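Local structure of clan CA, family C40, NlpC/P60 superfamily cysteine peptidase (Trichomonas vaginalis, 6BIO) at residues A[33-38]-A[69-74]; A[53-58]-A[65-70]; A[160-165]-A[184-189]; A[164-169]-A[257-262]. The protein probably hydrolyses the peptide part of bacterial peptidoglycan as a cysteine peptidase of the NlpC/P60 superfamily. All blocks are in the same frame, centred on the assembly; numbering follows the deposited sequence.

Contact 1: residues A[33-38]-A[69-74]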
loop_
_atom_site.group_PDB
_atom_site.type_symbol
_atom_site.label_atom_id
_atom_site.label_comp_id
_atom_site.label_asym_id
_atom_site.label_seq_id
_atom_site.Cartn_x
_atom_site.Cartn_y
_atom_site.Cartn_z
ATOM N N ALA A 33 15.676 -2.175 6.123
ATOM C CA ALA A 33 14.638 -2.347 7.125
ATOM C C ALA A 33 15.003 -3.512 8.039
ATOM O O ALA A 33 15.661 -4.486 7.619
ATOM C CB ALA A 33 13.296 -2.597 6.462
ATOM N N TYR A 34 14.580 -3.393 9.284
ATOM C CA TYR A 34 14.884 -4.359 10.326
ATOM C C TYR A 34 13.626 -4.704 11.114
ATOM O O TYR A 34 12.623 -4.009 11.073
ATOM C CB TYR A 34 15.949 -3.797 11.285
ATOM C CG TYR A 34 17.215 -3.423 10.601
ATOM C CD1 TYR A 34 18.192 -4.364 10.372
ATOM C CD2 TYR A 34 17.424 -2.131 10.148
ATOM C CE1 TYR A 34 19.365 -4.032 9.725
ATOM C CE2 TYR A 34 18.600 -1.785 9.505
ATOM C CZ TYR A 34 19.555 -2.742 9.281
ATOM O OH TYR A 34 20.742 -2.417 8.656
ATOM N N LYS A 35 13.698 -5.777 11.864
ATOM C CA LYS A 35 12.576 -6.201 12.670
ATOM C C LYS A 35 12.702 -5.780 14.131
ATOM O O LYS A 35 11.865 -6.172 14.949
ATOM C CB LYS A 35 12.387 -7.722 12.533
ATOM C CG LYS A 35 11.781 -8.126 11.165
ATOM C CD LYS A 35 10.293 -7.825 11.119
ATOM C CE LYS A 35 9.738 -7.896 9.721
ATOM N NZ LYS A 35 8.276 -7.713 9.787
ATOM N N SER A 36 13.692 -4.974 14.473
ATOM C CA SER A 36 13.778 -4.369 15.803
ATOM C C SER A 36 14.518 -3.037 15.712
ATOM O O SER A 36 15.159 -2.729 14.707
ATOM C CB SER A 36 14.492 -5.262 16.780
ATOM O OG SER A 36 15.841 -5.114 16.653
ATOM N N SER A 37 14.416 -2.248 16.777
ATOM C CA SER A 37 15.111 -0.977 16.893
ATOM C C SER A 37 16.527 -1.116 17.423
ATOM O O SER A 37 17.205 -0.100 17.659
ATOM C CB SER A 37 14.342 -0.044 17.781
ATOM O OG SER A 37 14.358 -0.515 19.119
ATOM N N ASN A 38 16.974 -2.341 17.645
ATOM C CA ASN A 38 18.364 -2.629 18.002
ATOM C C ASN A 38 18.764 -3.897 17.266
ATOM O O ASN A 38 18.953 -4.962 17.859
ATOM C CB ASN A 38 18.468 -2.804 19.515
ATOM C CG ASN A 38 19.878 -2.789 20.007
ATOM O OD1 ASN A 38 20.846 -2.763 19.228
ATOM N ND2 ASN A 38 20.019 -2.812 21.320
ATOM N N GLY A 69 0.057 -1.818 5.822
ATOM C CA GLY A 69 -0.901 -2.906 6.005
ATOM C C GLY A 69 -0.597 -3.702 7.257
ATOM O O GLY A 69 -0.503 -3.164 8.357
ATOM N N THR A 70 -0.454 -5.003 7.075
ATOM C CA THR A 70 -0.182 -5.901 8.179
ATOM C C THR A 70 1.299 -6.011 8.497
ATOM O O THR A 70 1.652 -6.725 9.430
ATOM C CB THR A 70 -0.720 -7.314 7.885
ATOM O OG1 THR A 70 -0.097 -7.807 6.705
ATOM C CG2 THR A 70 -2.210 -7.324 7.640
ATOM N N GLU A 71 2.180 -5.381 7.735
ATOM C CA GLU A 71 3.614 -5.514 7.888
ATOM C C GLU A 71 4.180 -4.326 8.649
ATOM O O GLU A 71 3.856 -3.181 8.343
ATOM C CB GLU A 71 4.269 -5.599 6.501
ATOM C CG GLU A 71 5.758 -5.898 6.487
ATOM C CD GLU A 71 6.130 -7.330 6.835
ATOM O OE1 GLU A 71 5.226 -8.207 6.813
ATOM O OE2 GLU A 71 7.329 -7.562 7.146
ATOM N N ASP A 72 5.048 -4.584 9.608
ATOM C CA ASP A 72 5.785 -3.532 10.298
ATOM C C ASP A 72 7.279 -3.836 10.313
ATOM O O ASP A 72 7.713 -4.997 10.299
ATOM C CB ASP A 72 5.240 -3.261 11.724
ATOM C CG ASP A 72 5.569 -4.373 12.675
ATOM O OD1 ASP A 72 4.967 -5.467 12.546
ATOM O OD2 ASP A 72 6.449 -4.188 13.526
ATOM N N CYS A 73 8.067 -2.770 10.376
ATOM C CA CYS A 73 9.515 -2.884 10.390
ATOM C C CYS A 73 10.087 -1.564 10.891
ATOM O O CYS A 73 9.361 -0.603 11.179
ATOM C CB CYS A 73 10.054 -3.245 9.000
ATOM S SG CYS A 73 9.770 -2.018 7.750
ATOM N N TRP A 74 11.406 -1.518 10.980
ATOM C CA TRP A 74 12.122 -0.369 11.512
ATOM C C TRP A 74 13.134 0.089 10.476
ATOM O O TRP A 74 13.888 -0.732 9.938
ATOM C CB TRP A 74 12.856 -0.758 12.783
ATOM C CG TRP A 74 11.982 -1.156 13.918
ATOM C CD1 TRP A 74 11.400 -2.379 14.130
ATOM C CD2 TRP A 74 11.572 -0.331 15.023
ATOM N NE1 TRP A 74 10.663 -2.364 15.290
ATOM C CE2 TRP A 74 10.789 -1.130 15.874
ATOM C CE3 TRP A 74 11.823 0.993 15.385
ATOM C CZ2 TRP A 74 10.252 -0.649 17.058
ATOM C CZ3 TRP A 74 11.279 1.487 16.573
ATOM C CH2 TRP A 74 10.494 0.675 17.388
#
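K35 stretches its long chain beside strand 71-76 and gives its ammonium group to two acceptors: NZ sits 2.8 Å from E71 OE2 in a salt bridge and 2.8 Å from the backbone oxygen D72 O. The carbonyl is met nearly head-on, with a C=O...N angle of 167°, whereas the carboxylate is approached from above its plane, 55° out of it. A bend at chi2 (-76°) followed by two extended torsions carries NZ along the strand, where the K35 chain crosses that of E71 at about a right angle.

The turn after Y34 packs on W74, the main apolar side chain here. S37 CB rests 3.7 Å from the centroid of its six-membered ring, a CH-pi contact over the face, and the carbonyl carbon of S36 lies over that same face near the rim. The chain is folded tightly here by an ST turn, in which N38 N donates to S36 OG at 3.2 Å; S37 OG bonds onward to E60 and N61.

What sets these groups in place is the antiparallel pair Y34-W74, with Y34 N to W74 O and W74 N to Y34 O both at 2.8 Å. One step back, A33 CB touches C73 SG at 3.8 Å, and strand 46-49 packs on both through Y46.

E71 OE2 is also hydrogen-bonded to Y46 OH. With a lysine and a hydroxyl on one oxygen, this carboxylate probably stays ionised, tying the strand end to the turn by charge as well as by backbone bonds.

Contact 2: residues A[53-58]-A[65-70]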
loop_
_atom_site.group_PDB
_atom_site.type_symbol
_atom_site.label_atom_id
_atom_site.label_comp_id
_atom_site.label_asym_id
_atom_site.label_seq_id
_atom_site.Cartn_x
_atom_site.Cartn_y
_atom_site.Cartn_z
ATOM N N TYR A 53 4.670 5.122 0.857
ATOM C CA TYR A 53 3.904 5.663 1.973
ATOM C C TYR A 53 3.800 4.620 3.088
ATOM O O TYR A 53 3.617 3.423 2.832
ATOM C CB TYR A 53 2.508 6.086 1.495
ATOM C CG TYR A 53 2.461 7.088 0.361
ATOM C CD1 TYR A 53 3.510 7.909 0.064
ATOM C CD2 TYR A 53 1.326 7.174 -0.404
ATOM C CE1 TYR A 53 3.424 8.819 -0.989
ATOM C CE2 TYR A 53 1.207 8.098 -1.433
ATOM C CZ TYR A 53 2.266 8.904 -1.715
ATOM O OH TYR A 53 2.154 9.816 -2.758
ATOM N N VAL A 54 3.881 5.101 4.328
ATOM C CA VAL A 54 3.799 4.245 5.505
ATOM C C VAL A 54 2.956 4.944 6.562
ATOM O O VAL A 54 2.764 6.160 6.530
ATOM C CB VAL A 54 5.189 3.893 6.085
ATOM C CG1 VAL A 54 6.023 3.215 5.042
ATOM C CG2 VAL A 54 5.871 5.124 6.642
ATOM N N HIS A 55 2.552 4.158 7.569
ATOM C CA HIS A 55 2.180 4.704 8.843
ATOM C C HIS A 55 3.391 4.647 9.766
ATOM O O HIS A 55 4.208 3.724 9.693
ATOM C CB HIS A 55 1.079 3.894 9.532
ATOM C CG HIS A 55 -0.118 3.606 8.674
ATOM N ND1 HIS A 55 -1.299 4.324 8.716
ATOM C CD2 HIS A 55 -0.307 2.630 7.766
ATOM C CE1 HIS A 55 -2.145 3.813 7.838
ATOM N NE2 HIS A 55 -1.579 2.765 7.272
ATOM N N ILE A 56 3.506 5.632 10.643
ATOM C CA ILE A 56 4.587 5.701 11.630
ATOM C C ILE A 56 3.999 5.402 12.989
ATOM O O ILE A 56 3.144 6.148 13.463
ATOM C CB ILE A 56 5.317 7.056 11.607
ATOM C CG1 ILE A 56 5.855 7.359 10.204
ATOM C CG2 ILE A 56 6.369 7.089 12.672
ATOM C CD1 ILE A 56 6.293 8.791 10.066
ATOM N N LEU A 57 4.463 4.322 13.610
ATOM C CA LEU A 57 4.037 3.888 14.934
ATOM C C LEU A 57 4.815 4.569 16.047
ATOM O O LEU A 57 4.308 4.678 17.164
ATOM C CB LEU A 57 4.195 2.371 15.061
ATOM C CG LEU A 57 3.210 1.516 14.282
ATOM C CD1 LEU A 57 3.805 0.126 13.980
ATOM C CD2 LEU A 57 1.961 1.382 15.097
ATOM N N GLY A 58 6.018 5.047 15.762
ATOM C CA GLY A 58 6.834 5.700 16.761
ATOM C C GLY A 58 8.284 5.679 16.341
ATOM O O GLY A 58 8.614 5.240 15.244
ATOM N N HIS A 65 9.576 3.200 13.525
ATOM C CA HIS A 65 8.788 1.991 13.428
ATOM C C HIS A 65 7.657 2.293 12.459
ATOM O O HIS A 65 6.822 3.163 12.739
ATOM C CB HIS A 65 8.230 1.643 14.794
ATOM C CG HIS A 65 7.658 0.276 14.869
ATOM N ND1 HIS A 65 6.992 -0.177 15.993
ATOM C CD2 HIS A 65 7.668 -0.758 13.988
ATOM C CE1 HIS A 65 6.615 -1.430 15.787
ATOM N NE2 HIS A 65 7.016 -1.808 14.590
ATOM N N VAL A 66 7.646 1.622 11.305
ATOM C CA VAL A 66 6.713 1.934 10.229
ATOM C C VAL A 66 5.859 0.715 9.917
ATOM O O VAL A 66 6.227 -0.425 10.191
ATOM C CB VAL A 66 7.423 2.501 8.962
ATOM C CG1 VAL A 66 8.261 3.738 9.336
ATOM C CG2 VAL A 66 8.319 1.445 8.310
ATOM N N ARG A 67 4.734 0.987 9.267
ATOM C CA ARG A 67 3.759 -0.043 8.986
ATOM C C ARG A 67 3.155 0.180 7.619
ATOM O O ARG A 67 2.798 1.317 7.261
ATOM C CB ARG A 67 2.656 -0.031 10.031
ATOM C CG ARG A 67 1.545 -1.082 9.819
ATOM C CD ARG A 67 0.511 -0.963 10.915
ATOM N NE ARG A 67 -0.322 0.211 10.826
ATOM C CZ ARG A 67 -1.422 0.288 10.067
ATOM N NH1 ARG A 67 -1.732 -0.667 9.211
ATOM N NH2 ARG A 67 -2.218 1.339 10.176
ATOM N N ILE A 68 3.050 -0.914 6.864
ATOM C CA ILE A 68 2.319 -0.943 5.592
ATOM C C ILE A 68 1.337 -2.106 5.712
ATOM O O ILE A 68 1.753 -3.256 5.782
ATOM C CB ILE A 68 3.258 -1.122 4.402
ATOM C CG1 ILE A 68 4.259 0.028 4.322
ATOM C CG2 ILE A 68 2.472 -1.255 3.073
ATOM C CD1 ILE A 68 5.519 -0.392 3.561
ATOM N N GLY A 69 0.057 -1.818 5.822
ATOM C CA GLY A 69 -0.901 -2.906 6.005
ATOM C C GLY A 69 -0.597 -3.702 7.257
ATOM O O GLY A 69 -0.503 -3.164 8.357
ATOM N N THR A 70 -0.454 -5.003 7.075
ATOM C CA THR A 70 -0.182 -5.901 8.179
ATOM C C THR A 70 1.299 -6.011 8.497
ATOM O O THR A 70 1.652 -6.725 9.430
ATOM C CB THR A 70 -0.720 -7.314 7.885
ATOM O OG1 THR A 70 -0.097 -7.807 6.705
ATOM C CG2 THR A 70 -2.210 -7.324 7.640
#
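H55 and R67 form a hydrogen-bonded antiparallel pair (H55 N to R67 O 2.9 Å, R67 N to H55 O 2.8 Å), I56 and V66 follow as a non-hydrogen-bonded pair, and then a beta bulge slips the register, with L57 N donating to H65 O and H65 N to G58 O. G58 has backbone angles at which a CB would press on the preceding carbonyl, and its own N is buried without a partner.

On the face with H55 and R67 the guanidinium lies flat on the imidazole, planes 12° apart and centres 3.7 Å apart, with NH2 above the middle of the ring. A bend at chi3 (72°) folds the arginine back over the histidine. R67 NH1 donates to G69 O at 2.9 Å, the oxygen lying in the guanidinium plane, which holds the group's rotation, and NE goes to Q18. Both imidazole nitrogens of H55 have carboxylate partners, D119 and D194, which probably favour a protonated ring and would offset the charge of both stacked groups. Farther along, L57 CD1 sits over the centre of the H65 ring, 3.7 Å from its centroid; D72 takes H65 NE2.

The opposite face is aliphatic: V54 CG2 meets V66 CB at 3.8 Å, V54 CG1 meets I68 CG1 at 3.7 Å, and L80 closes on both valines.

This is a beta hairpin, strands 53-60 and 63-68, carrying a bulge near its turn, within the antiparallel sheet of the N-terminal part of the chain.

Contact 3: residues A[160-165]-A[184-189]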
loop_
_atom_site.group_PDB
_atom_site.type_symbol
_atom_site.label_atom_id
_atom_site.label_comp_id
_atom_site.label_asym_id
_atom_site.label_seq_id
_atom_site.Cartn_x
_atom_site.Cartn_y
_atom_site.Cartn_z
ATOM N N ASN A 160 -5.923 -0.420 -11.759
ATOM C CA ASN A 160 -5.848 0.982 -12.175
ATOM C C ASN A 160 -4.460 1.560 -11.878
ATOM O O ASN A 160 -3.877 2.270 -12.712
ATOM C CB ASN A 160 -6.932 1.824 -11.513
ATOM C CG ASN A 160 -6.728 3.327 -11.816
ATOM O OD1 ASN A 160 -6.962 3.808 -12.942
ATOM N ND2 ASN A 160 -6.285 4.073 -10.817
ATOM N N LEU A 161 -3.922 1.297 -10.682
ATOM C CA LEU A 161 -2.622 1.877 -10.325
ATOM C C LEU A 161 -1.519 1.467 -11.303
ATOM O O LEU A 161 -0.716 2.312 -11.702
ATOM C CB LEU A 161 -2.258 1.502 -8.885
ATOM C CG LEU A 161 -2.990 2.367 -7.860
ATOM C CD1 LEU A 161 -3.148 1.671 -6.524
ATOM C CD2 LEU A 161 -2.256 3.697 -7.676
ATOM N N VAL A 162 -1.444 0.180 -11.690
ATOM C CA VAL A 162 -0.390 -0.170 -12.644
ATOM C C VAL A 162 -0.642 0.460 -14.006
ATOM O O VAL A 162 0.320 0.798 -14.707
ATOM C CB VAL A 162 -0.087 -1.677 -12.735
ATOM C CG1 VAL A 162 0.382 -2.224 -11.413
ATOM C CG2 VAL A 162 -1.300 -2.457 -13.265
ATOM N N LYS A 163 -1.904 0.652 -14.406
ATOM C CA LYS A 163 -2.172 1.348 -15.665
ATOM C C LYS A 163 -1.607 2.753 -15.652
ATOM O O LYS A 163 -1.179 3.233 -16.690
ATOM C CB LYS A 163 -3.669 1.378 -15.975
ATOM C CG LYS A 163 -4.231 0.015 -16.318
ATOM C CD LYS A 163 -5.749 0.055 -16.464
ATOM C CE LYS A 163 -6.296 -1.348 -16.573
ATOM N NZ LYS A 163 -7.778 -1.346 -16.893
ATOM N N THR A 164 -1.600 3.422 -14.492
ATOM C CA THR A 164 -1.080 4.789 -14.420
ATOM C C THR A 164 0.410 4.840 -14.709
ATOM O O THR A 164 0.959 5.946 -14.882
ATOM C CB THR A 164 -1.326 5.456 -13.051
ATOM O OG1 THR A 164 -0.448 4.940 -12.052
ATOM C CG2 THR A 164 -2.788 5.353 -12.616
ATOM N N LYS A 165 1.085 3.676 -14.735
ATOM C CA LYS A 165 2.515 3.630 -14.992
ATOM C C LYS A 165 2.858 3.078 -16.369
ATOM O O LYS A 165 4.057 2.890 -16.679
ATOM C CB LYS A 165 3.249 2.847 -13.904
ATOM C CG LYS A 165 3.058 3.491 -12.507
ATOM C CD LYS A 165 3.600 4.902 -12.436
ATOM C CE LYS A 165 3.421 5.460 -11.045
ATOM N NZ LYS A 165 4.143 6.735 -10.830
ATOM N N GLY A 184 9.093 -4.510 -8.611
ATOM C CA GLY A 184 8.938 -3.203 -7.978
ATOM C C GLY A 184 7.625 -2.545 -8.329
ATOM O O GLY A 184 7.007 -1.879 -7.500
ATOM N N LEU A 185 7.168 -2.734 -9.560
ATOM C CA LEU A 185 5.867 -2.235 -9.956
ATOM C C LEU A 185 4.769 -2.839 -9.099
ATOM O O LEU A 185 3.828 -2.140 -8.698
ATOM C CB LEU A 185 5.648 -2.522 -11.460
ATOM C CG LEU A 185 4.329 -2.036 -12.048
ATOM C CD1 LEU A 185 4.210 -0.495 -12.006
ATOM C CD2 LEU A 185 4.172 -2.512 -13.466
ATOM N N MET A 186 4.845 -4.154 -8.809
ATOM C CA MET A 186 3.811 -4.806 -8.007
ATOM C C MET A 186 3.826 -4.268 -6.597
ATOM O O MET A 186 2.770 -3.944 -6.048
ATOM C CB MET A 186 4.042 -6.311 -7.981
ATOM C CG MET A 186 4.164 -7.045 -9.323
ATOM S SD MET A 186 2.713 -6.991 -10.429
ATOM C CE MET A 186 3.060 -5.474 -11.345
ATOM N N GLN A 187 5.013 -4.168 -5.996
ATOM C CA GLN A 187 5.089 -3.732 -4.607
ATOM C C GLN A 187 4.633 -2.286 -4.478
ATOM O O GLN A 187 3.899 -1.942 -3.545
ATOM C CB GLN A 187 6.493 -3.925 -4.060
ATOM C CG GLN A 187 6.591 -3.612 -2.565
ATOM C CD GLN A 187 7.996 -3.665 -2.031
ATOM O OE1 GLN A 187 8.904 -2.990 -2.528
ATOM N NE2 GLN A 187 8.193 -4.442 -0.987
ATOM N N TRP A 188 5.035 -1.436 -5.428
ATOM C CA TRP A 188 4.610 -0.044 -5.424
ATOM C C TRP A 188 3.085 0.057 -5.475
ATOM O O TRP A 188 2.460 0.847 -4.751
ATOM C CB TRP A 188 5.263 0.691 -6.614
ATOM C CG TRP A 188 4.618 2.041 -6.815
ATOM C CD1 TRP A 188 4.872 3.176 -6.144
ATOM C CD2 TRP A 188 3.504 2.320 -7.673
ATOM N NE1 TRP A 188 3.980 4.159 -6.528
ATOM C CE2 TRP A 188 3.129 3.655 -7.456
ATOM C CE3 TRP A 188 2.797 1.569 -8.612
ATOM C CZ2 TRP A 188 2.074 4.248 -8.150
ATOM C CZ3 TRP A 188 1.759 2.169 -9.277
ATOM C CH2 TRP A 188 1.392 3.485 -9.019
ATOM N N ALA A 189 2.461 -0.662 -6.408
ATOM C CA ALA A 189 1.021 -0.513 -6.591
ATOM C C ALA A 189 0.296 -0.852 -5.294
ATOM O O ALA A 189 -0.635 -0.158 -4.872
ATOM C CB ALA A 189 0.528 -1.395 -7.738
#
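The W188 indole has K165 laid over one face: CE is 3.4 Å from CZ2, offset toward the rim, and CG lies over the same face, beside CZ3. The ring edge is turned to helix 154-163, where L161 O lies in the ring plane 3.5 Å from CZ3, so the carbonyl oxygen faces the slightly positive C-H rim. Y180 meets the indole edge-to-face.

The lysine chain crosses the tryptophan at about a right angle. Its chi2 of -61° bends it over the ring, and NZ continues to P177 O, which fixes the far end. L161 O is also taken by T164 OG1, which donates at 2.7 Å onto a lone pair in the carbonyl plane; this hydroxyl bond ties T164 back to L161 just where the ring abuts the backbone.

Beside the indole the two helices meet through aliphatic side chains and the methyl of A189. L161 CD2 touches W188 CH2 at 3.9 Å, while its other branch, CD1, reaches A189 O at 3.5 Å. V162 CG1 touches both A189 CB, 3.8 Å away, and L185 CG, 4.0 Å away, with M186 CE a little farther off. K165 CB rests on L185 CD1 at 4.0 Å. Behind V162 and M186 lies strand 237-243, through M240.

Helices packed against an antiparallel sheet belong to the papain-like NlpC/P60 fold. In this family the helix corresponding to 182-191 bears the nucleophilic cysteine at its N-terminal end, so this contact joins helix 154-163 to what is probably the active-site helix.

Contact 4: residues A[164-169]-A[257-262]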
loop_
_atom_site.group_PDB
_atom_site.type_symbol
_atom_site.label_atom_id
_atom_site.label_comp_id
_atom_site.label_asym_id
_atom_site.label_seq_id
_atom_site.Cartn_x
_atom_site.Cartn_y
_atom_site.Cartn_z
ATOM N N THR A 164 -1.600 3.422 -14.492
ATOM C CA THR A 164 -1.080 4.789 -14.420
ATOM C C THR A 164 0.410 4.840 -14.709
ATOM O O THR A 164 0.959 5.946 -14.882
ATOM C CB THR A 164 -1.326 5.456 -13.051
ATOM O OG1 THR A 164 -0.448 4.940 -12.052
ATOM C CG2 THR A 164 -2.788 5.353 -12.616
ATOM N N LYS A 165 1.085 3.676 -14.735
ATOM C CA LYS A 165 2.515 3.630 -14.992
ATOM C C LYS A 165 2.858 3.078 -16.369
ATOM O O LYS A 165 4.057 2.890 -16.679
ATOM C CB LYS A 165 3.249 2.847 -13.904
ATOM C CG LYS A 165 3.058 3.491 -12.507
ATOM C CD LYS A 165 3.600 4.902 -12.436
ATOM C CE LYS A 165 3.421 5.460 -11.045
ATOM N NZ LYS A 165 4.143 6.735 -10.830
ATOM N N LEU A 166 1.854 2.819 -17.198
ATOM C CA LEU A 166 2.143 2.450 -18.577
ATOM C C LEU A 166 3.114 3.451 -19.203
ATOM O O LEU A 166 2.957 4.680 -19.063
ATOM C CB LEU A 166 0.852 2.397 -19.396
ATOM C CG LEU A 166 0.018 1.145 -19.080
ATOM C CD1 LEU A 166 -1.413 1.325 -19.556
ATOM C CD2 LEU A 166 0.645 -0.143 -19.667
ATOM N N GLY A 167 4.128 2.915 -19.901
ATOM C CA GLY A 167 5.115 3.728 -20.568
ATOM C C GLY A 167 6.319 4.074 -19.734
ATOM O O GLY A 167 7.287 4.611 -20.277
ATOM N N CYS A 168 6.283 3.839 -18.423
ATOM C CA CYS A 168 7.459 4.088 -17.604
ATOM C C CYS A 168 8.579 3.127 -18.011
ATOM O O CYS A 168 8.336 1.965 -18.362
ATOM C CB CYS A 168 7.123 3.872 -16.115
ATOM S SG CYS A 168 6.072 5.090 -15.376
ATOM N N LYS A 169 9.812 3.627 -17.962
ATOM C CA LYS A 169 10.976 2.834 -18.356
ATOM C C LYS A 169 11.329 1.754 -17.340
ATOM O O LYS A 169 11.209 1.942 -16.122
ATOM C CB LYS A 169 12.176 3.750 -18.565
ATOM C CG LYS A 169 13.327 3.028 -19.164
ATOM C CD LYS A 169 14.401 3.998 -19.612
ATOM C CE LYS A 169 15.690 3.261 -19.931
ATOM N NZ LYS A 169 16.829 4.185 -20.244
ATOM N N VAL A 257 6.984 -0.508 -19.043
ATOM C CA VAL A 257 5.759 -1.012 -18.451
ATOM C C VAL A 257 4.708 -1.035 -19.546
ATOM O O VAL A 257 4.428 -0.005 -20.166
ATOM C CB VAL A 257 5.321 -0.118 -17.286
ATOM C CG1 VAL A 257 3.928 -0.583 -16.742
ATOM C CG2 VAL A 257 6.394 -0.103 -16.215
ATOM N N LYS A 258 4.139 -2.207 -19.787
ATOM C CA LYS A 258 3.255 -2.443 -20.914
ATOM C C LYS A 258 2.287 -3.585 -20.653
ATOM O O LYS A 258 2.464 -4.404 -19.732
ATOM C CB LYS A 258 4.047 -2.771 -22.177
ATOM C CG LYS A 258 4.887 -4.026 -22.082
ATOM C CD LYS A 258 5.611 -4.289 -23.403
ATOM C CE LYS A 258 6.642 -5.273 -23.257
ATOM N NZ LYS A 258 7.034 -5.805 -24.618
ATOM N N TYR A 259 1.252 -3.622 -21.493
ATOM C CA TYR A 259 0.353 -4.760 -21.546
ATOM C C TYR A 259 1.027 -5.974 -22.170
ATOM O O TYR A 259 1.921 -5.869 -23.027
ATOM C CB TYR A 259 -0.861 -4.425 -22.400
ATOM C CG TYR A 259 -1.882 -3.483 -21.781
ATOM C CD1 TYR A 259 -2.892 -3.961 -20.959
ATOM C CD2 TYR A 259 -1.861 -2.120 -22.055
ATOM C CE1 TYR A 259 -3.829 -3.114 -20.431
ATOM C CE2 TYR A 259 -2.803 -1.266 -21.507
ATOM C CZ TYR A 259 -3.787 -1.780 -20.720
ATOM O OH TYR A 259 -4.696 -0.919 -20.164
ATOM N N GLN A 260 0.511 -7.138 -21.788
ATOM C CA GLN A 260 0.901 -8.419 -22.371
ATOM C C GLN A 260 -0.302 -9.338 -22.386
ATOM O O GLN A 260 -1.022 -9.468 -21.397
ATOM C CB GLN A 260 1.988 -9.142 -21.562
ATOM C CG GLN A 260 2.203 -10.628 -21.984
ATOM C CD GLN A 260 2.788 -10.781 -23.404
ATOM O OE1 GLN A 260 3.714 -10.045 -23.756
ATOM N NE2 GLN A 260 2.271 -11.757 -24.212
ATOM N N ASP A 261 -0.489 -10.039 -23.497
ATOM C CA ASP A 261 -1.543 -11.028 -23.599
ATOM C C ASP A 261 -1.163 -12.251 -22.787
ATOM O O ASP A 261 -0.123 -12.868 -23.041
ATOM C CB ASP A 261 -1.726 -11.403 -25.069
ATOM C CG ASP A 261 -2.869 -12.363 -25.285
ATOM O OD1 ASP A 261 -2.692 -13.529 -24.937
ATOM O OD2 ASP A 261 -3.937 -11.946 -25.812
ATOM N N PHE A 262 -1.999 -12.602 -21.808
ATOM C CA PHE A 262 -1.630 -13.633 -20.841
ATOM C C PHE A 262 -1.459 -14.995 -21.529
ATOM O O PHE A 262 -0.450 -15.694 -21.327
ATOM C CB PHE A 262 -2.732 -13.678 -19.767
ATOM C CG PHE A 262 -2.480 -14.613 -18.601
ATOM C CD1 PHE A 262 -1.217 -15.138 -18.285
ATOM C CD2 PHE A 262 -3.567 -14.966 -17.785
ATOM C CE1 PHE A 262 -1.065 -16.004 -17.165
ATOM C CE2 PHE A 262 -3.424 -15.811 -16.684
ATOM C CZ PHE A 262 -2.173 -16.346 -16.376
#
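G167 N donates to V257 O at 2.9 Å in an almost straight bond, 176° at the hydrogen. The return bond runs from V257 N to C168 O, also 2.9 Å, so one residue of the strand has both its backbone polar atoms engaged by the two neighbours G167 and C168.

The donor and acceptor are presented by a type II turn from K165 to C168, closed by C168 N to K165 O at 3.0 Å. G167 occupies its third position with a phi of 90°, where a side chain would collide with the preceding carbonyl. K165 O also faces V257 CB at 3.3 Å. With its CG1 anti to the backbone N (chi1 174°), the valine spreads its two methyls over the turn: CG1 lies against K165 O and CG2 against C168, whose CB is 4.0 Å away.

Strand 256-261 is an outermost strand of the six-stranded antiparallel sheet in the NlpC/P60 domain, and the turn, lying between helix 154-163 and strand 169-170, adds its backbone bonds to that border. Strand 246-251 pairs with the strand on its other flank, for example through K258 and H249.

Over the outer surface L166 splits its branches. CD2 drops onto K258 CA at 3.7 Å, while CD1 reaches Y259 CE2 at 3.5 Å, the two side chains crossing at about a right angle. Deeper in, V257 packs on L185 and I248.

In the fold
Contacts 1 and 2 lie close together, centres 8 Å apart, on neighbouring strands of the N-terminal sheet: strand 63-68 is followed, after the turn at G69 and T70, by strand 71-76, the two contacts share those two residues, and a backbone bond joins C73 O and V66 N. Contacts 3 and 4 make a second pair, centres 9 Å apart, in the NlpC/P60 domain; their first segments overlap at T164 and K165, in and just after helix 154-163. The pairs sit on opposite sides of the chain's centre, contacts 2 and 3 about 20 Å apart between centres, and the first pair closes along the chain before the second opens. An all-beta region thus precedes the probable catalytic domain.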